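Local structure of kallistatin (Homo sapiens, 6F4V) at residues L43-G46 against S51-Q54. The protein inhibits tissue kallikrein as a secreted serpin, forming a stable equimolar complex with the protease after cleavage at its reactive site. Sequence-based numbering, arbitrary orientation. Where two conformers were deposited one is given.
Sequences LSLG and SRSQ
R52 reaches from helix 49-58 to the backbone oxygens of S44 and L45, at the C-terminal part of helix 33-44 and the turn that follows it. Within the serpin fold these two consecutive helices form a helix-loop-helix unit, and their contact illustrates a familiar principle: carbonyls near the C-terminal end of a helix are suited to accept cationic side chains. The tight part is the passage of R52 by S44. The R52 chain leaves its helix with CG anti to the backbone N (chi1 -167°) and stays extended as far as NE, which carries the guanidinium past the S44 carbonyl. On the way R52 CG comes 3.5 Å from S44 O, and that oxygen then sits 3.3 Å above one face of the R52 guanidinium, displaced toward its rim. S44 O approaches R52 NH1 at 3.4 Å, but at too poor an angle for a hydrogen bond. The proximity is still probably favourable, because the helix dipole adds to the negative character of carbonyls near its C-terminal end.

Contact is looser between the side chains: S44 CB stays 4.5 Å from R52 CG, while L45 CD2 lies 4.1 Å from R52 NH2. L45 itself is buried and packs its side chain against F109 and Y117 of helix 107-117 and also touches H72, whereas R52 is partly exposed and pairs through NE with E68 in a salt bridge. A methionine in place of R52 would probably leave E68 without this charged mate and the carbonyls of L45 and A47 without their shared donor. That donor is R52 NH1, which hydrogen-bonds A47 O in the intervening loop and makes a weak, bent bond of 3.0 Å to L45 O, with an N-H...O angle of 132°.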
loop_
_atom_site.group_PDB
_atom_site.type_symbol
_atom_site.label_atom_id
_atom_site.label_comp_id
_atom_site.label_asym_id
_atom_site.label_seq_id
_atom_site.Cartn_x
_atom_site.Cartn_y
_atom_site.Cartn_z
ATOM N N LEU A 43 -2.670 15.522 4.021
ATOM C CA LEU A 43 -3.095 16.603 3.134
ATOM C C LEU A 43 -4.340 17.313 3.646
ATOM O O LEU A 43 -4.419 18.560 3.556
ATOM C CB LEU A 43 -3.365 16.062 1.724
ATOM C CG LEU A 43 -3.887 17.064 0.694
ATOM C CD1 LEU A 43 -2.847 18.108 0.363
ATOM C CD2 LEU A 43 -4.301 16.320 -0.550
ATOM N N SER A 44 -5.298 16.535 4.175
ATOM C CA SER A 44 -6.552 17.073 4.644
ATOM C C SER A 44 -6.378 18.056 5.771
ATOM O O SER A 44 -7.270 18.857 5.982
ATOM C CB SER A 44 -7.563 15.994 5.064
ATOM O OG SER A 44 -7.296 15.461 6.353
ATOM N N LEU A 45 -5.294 17.978 6.531
ATOM C CA LEU A 45 -5.013 19.022 7.558
ATOM C C LEU A 45 -4.942 20.426 6.975
ATOM O O LEU A 45 -5.211 21.379 7.695
ATOM C CB LEU A 45 -3.683 18.759 8.272
ATOM C CG LEU A 45 -3.636 17.521 9.158
ATOM C CD1 LEU A 45 -2.191 17.166 9.437
ATOM C CD2 LEU A 45 -4.422 17.738 10.437
ATOM N N GLY A 46 -4.547 20.520 5.702
ATOM C CA GLY A 46 -4.525 21.760 4.940
ATOM C C GLY A 46 -5.789 22.142 4.168
ATOM O O GLY A 46 -5.833 23.214 3.557
ATOM N N SER A 51 -14.127 20.481 1.645
ATOM C CA SER A 51 -13.014 19.740 1.037
ATOM C C SER A 51 -12.332 18.788 2.024
ATOM O O SER A 51 -11.877 17.715 1.647
ATOM C CB SER A 51 -11.983 20.691 0.426
ATOM O OG SER A 51 -12.550 21.407 -0.680
ATOM N N ARG A 52 -12.240 19.221 3.265
ATOM C CA ARG A 52 -11.627 18.443 4.348
ATOM C C ARG A 52 -12.449 17.184 4.626
ATOM O O ARG A 52 -11.928 16.069 4.613
ATOM C CB ARG A 52 -11.529 19.322 5.592
ATOM C CG ARG A 52 -10.657 18.798 6.719
ATOM C CD ARG A 52 -10.704 19.830 7.845
ATOM N NE ARG A 52 -9.736 19.597 8.913
ATOM C CZ ARG A 52 -8.591 20.264 9.115
ATOM N NH1 ARG A 52 -8.164 21.218 8.281
ATOM N NH2 ARG A 52 -7.824 19.923 10.164
ATOM N N SER A 53 -13.756 17.352 4.820
ATOM C CA SER A 53 -14.608 16.188 5.107
ATOM C C SER A 53 -14.693 15.242 3.905
ATOM O O SER A 53 -14.688 14.027 4.090
ATOM C CB SER A 53 -15.997 16.606 5.608
ATOM O OG SER A 53 -16.665 17.369 4.641
ATOM N N GLN A 54 -14.732 15.783 2.693
ATOM C CA GLN A 54 -14.773 14.951 1.496
ATOM C C GLN A 54 -13.505 14.099 1.310
ATOM O O GLN A 54 -13.615 12.998 0.846
ATOM C CB GLN A 54 -15.045 15.795 0.258
ATOM C CG GLN A 54 -16.486 16.327 0.298
ATOM C CD GLN A 54 -17.089 16.598 -1.040
ATOM O OE1 GLN A 54 -17.015 15.764 -1.956
ATOM N NE2 GLN A 54 -17.800 17.737 -1.141
#